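Local structure of BspA (BspA_V) (Streptococcus agalactiae serotype III, 5DZ8) at residues F6-Q11 against S23-T29; K56-H60 against A71-S75; N93-R99 against I149-H155. The protein is a cell wall-anchored adhesin of the antigen I/II family; this chain is its variable domain, which probably takes part in binding to host or microbial surfaces. All coordinates share one frame; numbering follows the deposited sequence.

Contact 1: residues F6-Q11 against S23-T29; sequences FDIKAQ and SIMTAKT. With PEG (di(hydroxyethyl)ether), chain D.
Strand 6-11 pairs antiparallel with 23-29 at one end of the six-stranded sheet of the variable domain, an edge pairing that is regular over Lys9-Thr26, a non-hydrogen-bonded pair, and Ala10-Met25, a hydrogen-bonded one. In the latter, Met25 N lies 2.9 Å from Ala10 O and Ala10 N 3.0 Å from Met25 O. Beyond Thr26 the bonding thins to Ala27 N on Ile8 O, 3.3 Å. Here the methyls take over: CG2 of Ile8, set between its own backbone N and carbonyl carbon, meets Ala27 CB at 3.8 Å and Thr29 CG2 at 3.6 Å, while Phe35 of strand 34-42 packs on Ile8 and Thr29, and Phe37 on Ala27. Thr29 OG1 shares a hydrogen bond with O1 of a bound di(hydroxyethyl)ether, whose O2 accepts from Phe6 N at 2.8 Å. Along its second edge strand 6-11 pairs with a strand of the second subunit, where Lys9 NZ bonds to Leu162 O and Ser164 OG. The chemistry thus implies a seam secured by main-chain bonds and methyl packing, with a water joining Gln11 OE1 to Ser23 OG at one end, and at the other the ether between a threonine hydroxyl and a main-chain N-H.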
loop_
_atom_site.group_PDB
_atom_site.type_symbol
_atom_site.label_atom_id
_atom_site.label_comp_id
_atom_site.label_asym_id
_atom_site.label_seq_id
_atom_site.Cartn_x
_atom_site.Cartn_y
_atom_site.Cartn_z
ATOM N N PHE A 6 -0.086 19.443 29.569
ATOM C CA PHE A 6 -0.626 18.401 28.719
ATOM C C PHE A 6 -0.057 18.605 27.324
ATOM O O PHE A 6 -0.044 19.702 26.853
ATOM C CB PHE A 6 -2.168 18.441 28.656
ATOM C CG PHE A 6 -2.759 17.805 27.411
ATOM C CD1 PHE A 6 -2.647 16.431 27.177
ATOM C CD2 PHE A 6 -3.400 18.571 26.464
ATOM C CE1 PHE A 6 -3.195 15.836 26.038
ATOM C CE2 PHE A 6 -3.977 17.990 25.314
ATOM C CZ PHE A 6 -3.857 16.613 25.096
ATOM N N ASP A 7 0.413 17.561 26.672
ATOM C CA ASP A 7 0.621 17.661 25.235
ATOM C C ASP A 7 0.249 16.418 24.500
ATOM O O ASP A 7 0.098 15.348 25.086
ATOM C CB ASP A 7 2.043 18.084 24.867
ATOM C CG ASP A 7 2.077 19.476 24.117
ATOM O OD1 ASP A 7 1.209 19.768 23.163
ATOM O OD2 ASP A 7 2.990 20.267 24.481
ATOM N N ILE A 8 0.061 16.582 23.193
ATOM C CA ILE A 8 -0.075 15.462 22.316
ATOM C C ILE A 8 0.792 15.699 21.105
ATOM O O ILE A 8 0.943 16.807 20.673
ATOM C CB ILE A 8 -1.558 15.105 22.011
ATOM C CG1 ILE A 8 -1.647 13.768 21.278
ATOM C CG2 ILE A 8 -2.222 16.161 21.157
ATOM C CD1 ILE A 8 -3.087 13.263 21.119
ATOM N N LYS A 9 1.385 14.626 20.605
ATOM C CA LYS A 9 2.271 14.667 19.493
ATOM C C LYS A 9 2.253 13.373 18.655
ATOM O O LYS A 9 1.695 12.367 19.043
ATOM C CB LYS A 9 3.691 15.013 19.967
ATOM C CG LYS A 9 4.414 14.006 20.792
ATOM C CD LYS A 9 5.233 14.735 21.909
ATOM C CE LYS A 9 4.908 14.225 23.337
ATOM N NZ LYS A 9 3.445 14.245 23.756
ATOM N N ALA A 10 2.878 13.424 17.507
ATOM C CA ALA A 10 2.911 12.289 16.598
ATOM C C ALA A 10 4.341 12.022 16.228
ATOM O O ALA A 10 5.108 12.945 15.908
ATOM C CB ALA A 10 2.100 12.586 15.352
ATOM N N GLN A 11 4.674 10.757 16.289
ATOM C CA GLN A 11 5.990 10.290 15.990
ATOM C C GLN A 11 5.901 9.072 15.090
ATOM O O GLN A 11 5.122 8.125 15.342
ATOM C CB GLN A 11 6.712 9.934 17.284
ATOM C CG GLN A 11 8.207 9.776 17.079
ATOM C CD GLN A 11 8.978 9.477 18.377
ATOM O OE1 GLN A 11 10.199 9.751 18.467
ATOM N NE2 GLN A 11 8.286 8.885 19.365
ATOM N N SER A 23 11.213 13.190 13.515
ATOM C CA SER A 23 9.835 12.972 12.953
ATOM C C SER A 23 8.674 13.536 13.859
ATOM O O SER A 23 7.510 13.541 13.490
ATOM C CB SER A 23 9.624 11.473 12.669
ATOM O OG SER A 23 9.605 10.723 13.895
ATOM N N ILE A 24 9.016 14.043 15.026
ATOM C CA ILE A 24 8.045 14.499 16.006
ATOM C C ILE A 24 7.306 15.742 15.524
ATOM O O ILE A 24 7.929 16.724 15.199
ATOM C CB ILE A 24 8.755 14.785 17.340
ATOM C CG1 ILE A 24 9.224 13.460 17.953
ATOM C CG2 ILE A 24 7.837 15.479 18.343
ATOM C CD1 ILE A 24 10.015 13.608 19.251
HETATM N N MSE A 25 5.978 15.687 15.488
HETATM C CA MSE A 25 5.093 16.861 15.203
HETATM C C MSE A 25 4.294 17.172 16.441
HETATM O O MSE A 25 3.566 16.312 16.965
HETATM C CB MSE A 25 4.174 16.450 14.092
HETATM C CG MSE A 25 3.916 17.545 13.067
HETATM SE SE MSE A 25 3.080 16.529 11.607
HETATM C CE MSE A 25 4.757 15.630 11.044
ATOM N N THR A 26 4.438 18.371 16.973
ATOM C CA THR A 26 3.618 18.738 18.117
ATOM C C THR A 26 2.322 19.325 17.588
ATOM O O THR A 26 2.260 19.943 16.540
ATOM C CB THR A 26 4.371 19.578 19.159
ATOM O OG1 THR A 26 5.520 18.827 19.612
ATOM C CG2 THR A 26 3.455 19.876 20.405
ATOM N N ALA A 27 1.255 18.943 18.230
ATOM C CA ALA A 27 -0.047 19.383 17.843
ATOM C C ALA A 27 -0.289 20.746 18.513
ATOM O O ALA A 27 0.186 21.028 19.605
ATOM C CB ALA A 27 -1.074 18.387 18.299
ATOM N N LYS A 28 -1.060 21.563 17.845
ATOM C CA LYS A 28 -1.712 22.652 18.473
ATOM C C LYS A 28 -2.734 22.062 19.484
ATOM O O LYS A 28 -3.453 21.170 19.128
ATOM C CB LYS A 28 -2.331 23.503 17.355
ATOM C CG LYS A 28 -3.122 24.683 17.861
ATOM C CD LYS A 28 -3.636 25.532 16.708
ATOM C CE LYS A 28 -4.257 26.808 17.276
ATOM N NZ LYS A 28 -4.812 27.769 16.289
ATOM N N THR A 29 -2.696 22.480 20.750
ATOM C CA THR A 29 -3.551 21.939 21.830
ATOM C C THR A 29 -4.051 23.033 22.729
ATOM O O THR A 29 -3.505 24.127 22.724
ATOM C CB THR A 29 -2.863 20.950 22.812
ATOM O OG1 THR A 29 -1.729 21.556 23.411
ATOM C CG2 THR A 29 -2.446 19.638 22.145
HETATM C C1 PEG D . -1.901 22.047 27.032
HETATM O O1 PEG D . -2.396 22.965 26.007
HETATM C C2 PEG D . -1.898 22.608 28.480
HETATM O O2 PEG D . -1.857 21.625 29.565
HETATM C C3 PEG D . -2.542 21.993 30.777
HETATM C C4 PEG D . -3.428 20.871 31.380
HETATM O O4 PEG D . -4.548 20.386 30.585
HETATM O O HOH W 1 11.596 10.732 15.707
#

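Contact 2: residues K56-H60 against A71-S75; sequences KVNHH and AFVDS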
loop_
_atom_site.group_PDB
_atom_site.type_symbol
_atom_site.label_atom_id
_atom_site.label_comp_id
_atom_site.label_asym_id
_atom_site.label_seq_id
_atom_site.Cartn_x
_atom_site.Cartn_y
_atom_site.Cartn_z
ATOM N N LYS A 56 -10.111 15.531 20.505
ATOM C CA LYS A 56 -10.058 15.964 21.882
ATOM C C LYS A 56 -9.774 14.807 22.788
ATOM O O LYS A 56 -10.451 13.790 22.710
ATOM C CB LYS A 56 -11.368 16.538 22.300
ATOM C CG LYS A 56 -11.275 17.257 23.635
ATOM C CD LYS A 56 -12.615 17.836 23.957
ATOM C CE LYS A 56 -12.599 18.529 25.316
ATOM N NZ LYS A 56 -12.238 17.567 26.364
ATOM N N VAL A 57 -8.776 14.973 23.653
ATOM C CA VAL A 57 -8.508 14.016 24.717
ATOM C C VAL A 57 -9.388 14.395 25.875
ATOM O O VAL A 57 -9.423 15.574 26.275
ATOM C CB VAL A 57 -7.034 14.009 25.142
ATOM C CG1 VAL A 57 -6.768 12.937 26.191
ATOM C CG2 VAL A 57 -6.161 13.727 23.924
ATOM N N ASN A 58 -10.132 13.401 26.378
ATOM C CA ASN A 58 -10.988 13.608 27.548
ATOM C C ASN A 58 -10.268 13.201 28.799
ATOM O O ASN A 58 -10.081 12.010 29.095
ATOM C CB ASN A 58 -12.326 12.920 27.359
ATOM C CG ASN A 58 -12.990 13.342 26.063
ATOM O OD1 ASN A 58 -13.351 14.508 25.919
ATOM N ND2 ASN A 58 -13.100 12.407 25.083
ATOM N N HIS A 59 -9.804 14.201 29.527
ATOM C CA HIS A 59 -9.065 13.931 30.738
ATOM C C HIS A 59 -9.505 14.836 31.890
ATOM O O HIS A 59 -10.129 15.868 31.696
ATOM C CB HIS A 59 -7.536 14.044 30.479
ATOM C CG HIS A 59 -7.107 15.381 29.975
ATOM N ND1 HIS A 59 -6.146 15.523 29.016
ATOM C CD2 HIS A 59 -7.542 16.624 30.244
ATOM C CE1 HIS A 59 -5.981 16.793 28.726
ATOM N NE2 HIS A 59 -6.824 17.489 29.459
ATOM N N HIS A 60 -9.157 14.439 33.097
ATOM C CA HIS A 60 -9.399 15.290 34.260
ATOM C C HIS A 60 -8.353 14.977 35.341
ATOM O O HIS A 60 -7.734 13.911 35.345
ATOM C CB HIS A 60 -10.830 15.166 34.776
ATOM C CG HIS A 60 -11.127 13.872 35.449
ATOM N ND1 HIS A 60 -11.478 12.727 34.752
ATOM C CD2 HIS A 60 -11.144 13.534 36.763
ATOM C CE1 HIS A 60 -11.654 11.729 35.604
ATOM N NE2 HIS A 60 -11.451 12.195 36.830
ATOM N N ALA A 71 -3.888 12.204 37.105
ATOM C CA ALA A 71 -4.383 12.518 35.800
ATOM C C ALA A 71 -5.170 11.320 35.299
ATOM O O ALA A 71 -4.614 10.256 35.185
ATOM C CB ALA A 71 -3.209 12.786 34.848
ATOM N N PHE A 72 -6.430 11.525 34.955
ATOM C CA PHE A 72 -7.286 10.476 34.389
ATOM C C PHE A 72 -7.397 10.738 32.913
ATOM O O PHE A 72 -7.860 11.786 32.508
ATOM C CB PHE A 72 -8.689 10.528 35.002
ATOM C CG PHE A 72 -8.742 10.056 36.444
ATOM C CD1 PHE A 72 -8.881 8.695 36.749
ATOM C CD2 PHE A 72 -8.650 10.969 37.509
ATOM C CE1 PHE A 72 -8.894 8.261 38.084
ATOM C CE2 PHE A 72 -8.689 10.533 38.835
ATOM C CZ PHE A 72 -8.799 9.171 39.117
ATOM N N VAL A 73 -6.951 9.793 32.108
ATOM C CA VAL A 73 -7.087 9.912 30.676
ATOM C C VAL A 73 -8.179 8.936 30.274
ATOM O O VAL A 73 -7.902 7.776 30.028
ATOM C CB VAL A 73 -5.783 9.608 29.957
ATOM C CG1 VAL A 73 -5.876 9.967 28.467
ATOM C CG2 VAL A 73 -4.633 10.342 30.624
ATOM N N ASP A 74 -9.401 9.452 30.168
ATOM C CA ASP A 74 -10.603 8.634 30.028
ATOM C C ASP A 74 -10.741 8.073 28.636
ATOM O O ASP A 74 -10.834 6.848 28.480
ATOM C CB ASP A 74 -11.836 9.421 30.438
ATOM C CG ASP A 74 -11.778 9.843 31.907
ATOM O OD1 ASP A 74 -11.511 8.958 32.769
ATOM O OD2 ASP A 74 -11.922 11.068 32.194
ATOM N N SER A 75 -10.660 8.946 27.636
ATOM C CA SER A 75 -10.783 8.542 26.267
ATOM C C SER A 75 -10.222 9.606 25.347
ATOM O O SER A 75 -9.832 10.656 25.802
ATOM C CB SER A 75 -12.263 8.343 25.991
ATOM O OG SER A 75 -12.916 9.612 26.100
#
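His60 and Phe72 pair across a beta hairpin, strands 47-63 and 69-85 of the six-stranded antiparallel sheet, and a classic beta bulge interrupts the pairing where Asp74 and Ser75 both face Asn58. The bulge shifts the register by one residue: Asn58 O takes Asp74 N at 2.9 Å and Ser75 N only weakly, while Asn58 N donates to Ser75 O. The packed side is that of Val57, His59 and Val73. Val57 CG1 and Val73 CG1 meet obliquely at 3.8 Å, and Tyr165 of the second subunit packs on both valines and bonds through its OH to His59 ND1. NE2 of the same ring bonds to Pro31 O, so that both ring nitrogens are engaged.

The other face, carrying Asn58, His60, Phe72 and Ser75, is more polar; it is close around Asn58 and the buried Ser75 and opens to solvent at His60. With CG between the backbone N and the carbonyl carbon (chi1 72°), the His60 imidazole comes over Phe72 CB. The two rings are nearly parallel, 9° apart, but slid so far that they barely overlap; instead Phe72 CB lies against the imidazole face, 3.6 Å from its centroid, in a CH-pi contact. Further along, Asn58 ND2 donates to Ser75 OG at 3.0 Å, and the same amide nitrogen bonds to Thr77 OG1, which holds the amide group from two partners. The bulge also brings the Asp74 carboxylate beside His60, nearly coplanar with its ring. This probably favours a proton on the imidazole nitrogen nearest the acid: His60 ND1 donates in the ring plane to the syn lone pair of Asp74 OD2, 3.1 Å away.

Contact 3: residues N93-R99 against I149-H155; sequences NQNIVFR and IHDDWVH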
loop_
_atom_site.group_PDB
_atom_site.type_symbol
_atom_site.label_atom_id
_atom_site.label_comp_id
_atom_site.label_asym_id
_atom_site.label_seq_id
_atom_site.Cartn_x
_atom_site.Cartn_y
_atom_site.Cartn_z
ATOM N N ASN A 93 0.411 8.703 -10.928
ATOM C CA ASN A 93 0.027 7.299 -10.705
ATOM C C ASN A 93 0.042 6.817 -9.221
ATOM O O ASN A 93 -0.250 5.643 -8.930
ATOM C CB ASN A 93 0.959 6.417 -11.534
ATOM C CG ASN A 93 0.567 4.947 -11.505
ATOM O OD1 ASN A 93 -0.612 4.588 -11.342
ATOM N ND2 ASN A 93 1.564 4.084 -11.651
ATOM N N GLN A 94 0.411 7.700 -8.297
ATOM C CA GLN A 94 0.440 7.364 -6.886
ATOM C C GLN A 94 -0.826 7.902 -6.199
ATOM O O GLN A 94 -1.409 8.907 -6.612
ATOM C CB GLN A 94 1.727 7.856 -6.202
ATOM C CG GLN A 94 3.001 7.014 -6.455
ATOM C CD GLN A 94 3.913 6.888 -5.207
ATOM O OE1 GLN A 94 4.127 5.793 -4.649
ATOM N NE2 GLN A 94 4.422 8.021 -4.749
ATOM N N ASN A 95 -1.262 7.176 -5.175
ATOM C CA ASN A 95 -2.409 7.526 -4.385
ATOM C C ASN A 95 -2.033 7.582 -2.941
ATOM O O ASN A 95 -1.018 7.046 -2.555
ATOM C CB ASN A 95 -3.529 6.540 -4.590
ATOM C CG ASN A 95 -4.217 6.776 -5.898
ATOM O OD1 ASN A 95 -4.621 7.915 -6.219
ATOM N ND2 ASN A 95 -4.322 5.721 -6.693
ATOM N N ILE A 96 -2.860 8.279 -2.170
ATOM C CA ILE A 96 -2.628 8.496 -0.766
ATOM C C ILE A 96 -3.645 7.697 0.004
ATOM O O ILE A 96 -4.789 7.593 -0.395
ATOM C CB ILE A 96 -2.758 9.979 -0.445
ATOM C CG1 ILE A 96 -1.764 10.761 -1.305
ATOM C CG2 ILE A 96 -2.492 10.237 1.035
ATOM C CD1 ILE A 96 -2.186 12.186 -1.601
ATOM N N VAL A 97 -3.215 7.102 1.092
ATOM C CA VAL A 97 -4.129 6.475 2.023
ATOM C C VAL A 97 -3.858 7.021 3.423
ATOM O O VAL A 97 -2.748 6.956 3.899
ATOM C CB VAL A 97 -3.993 4.944 2.028
ATOM C CG1 VAL A 97 -5.078 4.336 2.924
ATOM C CG2 VAL A 97 -4.131 4.400 0.613
ATOM N N PHE A 98 -4.888 7.534 4.067
ATOM C CA PHE A 98 -4.805 7.999 5.418
ATOM C C PHE A 98 -5.642 7.073 6.274
ATOM O O PHE A 98 -6.802 6.782 5.925
ATOM C CB PHE A 98 -5.303 9.448 5.531
ATOM C CG PHE A 98 -5.090 10.036 6.903
ATOM C CD1 PHE A 98 -3.878 10.619 7.245
ATOM C CD2 PHE A 98 -6.070 9.959 7.850
ATOM C CE1 PHE A 98 -3.667 11.144 8.512
ATOM C CE2 PHE A 98 -5.873 10.464 9.117
ATOM C CZ PHE A 98 -4.659 11.052 9.460
ATOM N N ARG A 99 -5.052 6.600 7.378
ATOM C CA ARG A 99 -5.762 5.746 8.314
ATOM C C ARG A 99 -5.533 6.184 9.746
ATOM O O ARG A 99 -4.467 6.621 10.101
ATOM C CB ARG A 99 -5.356 4.282 8.275
ATOM C CG ARG A 99 -5.473 3.556 6.961
ATOM C CD ARG A 99 -5.324 2.034 7.189
ATOM N NE ARG A 99 -5.097 1.376 5.903
ATOM C CZ ARG A 99 -3.958 1.409 5.213
ATOM N NH1 ARG A 99 -2.887 2.037 5.670
ATOM N NH2 ARG A 99 -3.882 0.821 4.033
ATOM N N ILE A 149 -1.608 6.289 13.407
ATOM C CA ILE A 149 -1.856 6.988 12.148
ATOM C C ILE A 149 -1.009 6.422 11.020
ATOM O O ILE A 149 0.183 6.155 11.226
ATOM C CB ILE A 149 -1.489 8.472 12.231
ATOM C CG1 ILE A 149 -2.328 9.184 13.285
ATOM C CG2 ILE A 149 -1.787 9.171 10.913
ATOM C CD1 ILE A 149 -1.643 10.425 13.844
ATOM N N HIS A 150 -1.629 6.247 9.846
ATOM C CA HIS A 150 -0.948 5.841 8.614
ATOM C C HIS A 150 -1.177 6.911 7.551
ATOM O O HIS A 150 -2.287 7.325 7.274
ATOM C CB HIS A 150 -1.415 4.481 8.053
ATOM C CG HIS A 150 -1.215 3.319 8.973
ATOM N ND1 HIS A 150 -1.815 2.089 8.764
ATOM C CD2 HIS A 150 -0.503 3.194 10.121
ATOM C CE1 HIS A 150 -1.478 1.261 9.740
ATOM N NE2 HIS A 150 -0.672 1.901 10.569
ATOM N N ASP A 151 -0.109 7.368 6.945
ATOM C CA ASP A 151 -0.236 8.328 5.886
ATOM C C ASP A 151 0.710 7.891 4.790
ATOM O O ASP A 151 1.893 8.245 4.807
ATOM C CB ASP A 151 0.101 9.707 6.418
ATOM C CG ASP A 151 -0.092 10.785 5.387
ATOM O OD1 ASP A 151 -1.129 10.759 4.627
ATOM O OD2 ASP A 151 0.800 11.667 5.373
ATOM N N ASP A 152 0.163 7.111 3.857
ATOM C CA ASP A 152 0.937 6.303 2.940
ATOM C C ASP A 152 0.760 6.766 1.494
ATOM O O ASP A 152 -0.321 7.238 1.106
ATOM C CB ASP A 152 0.500 4.842 3.134
ATOM C CG ASP A 152 0.890 4.312 4.522
ATOM O OD1 ASP A 152 1.614 5.046 5.247
ATOM O OD2 ASP A 152 0.487 3.186 4.919
ATOM N N TRP A 153 1.839 6.659 0.728
ATOM C CA TRP A 153 1.820 6.773 -0.747
ATOM C C TRP A 153 1.741 5.366 -1.374
ATOM O O TRP A 153 2.571 4.516 -1.074
ATOM C CB TRP A 153 3.079 7.502 -1.277
ATOM C CG TRP A 153 2.993 9.000 -1.248
ATOM C CD1 TRP A 153 3.636 9.850 -0.381
ATOM C CD2 TRP A 153 2.191 9.843 -2.109
ATOM N NE1 TRP A 153 3.284 11.158 -0.657
ATOM C CE2 TRP A 153 2.407 11.175 -1.713
ATOM C CE3 TRP A 153 1.314 9.591 -3.162
ATOM C CZ2 TRP A 153 1.803 12.245 -2.351
ATOM C CZ3 TRP A 153 0.700 10.658 -3.794
ATOM C CH2 TRP A 153 0.948 11.968 -3.383
ATOM N N VAL A 154 0.751 5.124 -2.221
ATOM C CA VAL A 154 0.556 3.827 -2.880
ATOM C C VAL A 154 0.750 3.956 -4.380
ATOM O O VAL A 154 0.131 4.784 -5.006
ATOM C CB VAL A 154 -0.848 3.290 -2.599
ATOM C CG1 VAL A 154 -1.068 1.953 -3.297
ATOM C CG2 VAL A 154 -1.023 3.155 -1.090
ATOM N N HIS A 155 1.619 3.131 -4.943
ATOM C CA HIS A 155 1.857 3.043 -6.395
ATOM C C HIS A 155 1.502 1.618 -6.869
ATOM O O HIS A 155 2.260 0.671 -6.632
ATOM C CB HIS A 155 3.317 3.318 -6.677
ATOM C CG HIS A 155 3.672 3.346 -8.127
ATOM N ND1 HIS A 155 4.277 4.437 -8.713
ATOM C CD2 HIS A 155 3.553 2.415 -9.099
ATOM C CE1 HIS A 155 4.506 4.182 -9.987
ATOM N NE2 HIS A 155 4.069 2.965 -10.247
#
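Trp153 sets CG, and Ile96 CG1, opposite the carbonyl carbon (chi1 -84° and -58°), so that, as partners in a non-hydrogen-bonded pair of an antiparallel beta sheet, the two side chains run side by side. Strand 94-101 is the middle strand of this three-stranded sheet, and 144-167 flanks it. Ile96 CG1 sits over the six-membered ring of the indole, 3.6 Å from its centroid and 17° off the normal, a CH-pi contact. The Gln94 side chain, bent at chi2, runs across the indole with its amide almost parallel to it. On the same face Phe98 CE1 meets Ile149 CG2 at 3.6 Å, and Asp151 OD1 comes to the edge of the Phe98 ring, in its plane. Tyr81 stacks on Phe98 and Met41 touches Ile96, so this face turns toward strands of the larger sheet.

Three hydrogen-bonded pairs, Asn95 with Val154, Val97 with Asp152 and Arg99 with His150, hold the register without a bulge. Their side chains stand on the opposite face, where Val97 CG2 touches Val154 CG2 at 3.8 Å. The extended Arg99 chain carries its guanidinium over Val97 CG1, and NE makes a salt bridge to Glu110; the bond of NH1 to His150 ND1 is weak. Asp152 is held chiefly by the second subunit, through Thr157 N on OD1 and His158 NE2 on OD2, while His158 also stacks on His150. Several residues of 149-155 pair antiparallel with a strand of that subunit, so the sheet continues across the interface. Within the chain, Asp152 receives a further, long salt bridge: its OD2 lies in the plane of the Arg99 guanidinium, 3.6 Å from NH1.

Contacts 1 and 2 lie in the same six-stranded sheet, with centres 16 Å apart, and they touch directly: Phe6 CG is 3.6 Å from His59 CE1, the rings edge-to-face, and Phe6 CZ is 3.9 Å from Val57 CG2. Contact 3 belongs to the three-stranded sheet. Its centre is 21 Å from that of contact 1, with nearest atoms about 5 Å apart, and 30 Å from that of contact 2, on the opposite side of the chain's centre. All three reach the second subunit: Tyr165 of that chain meets both Phe6 and His59, and strands 6-11 and 149-155 each continue a sheet into it. The di(hydroxyethyl)ether, probably from the crystallisation liquor, bonds in contact 1, its nearest atom about 4 Å from the His59 side chain.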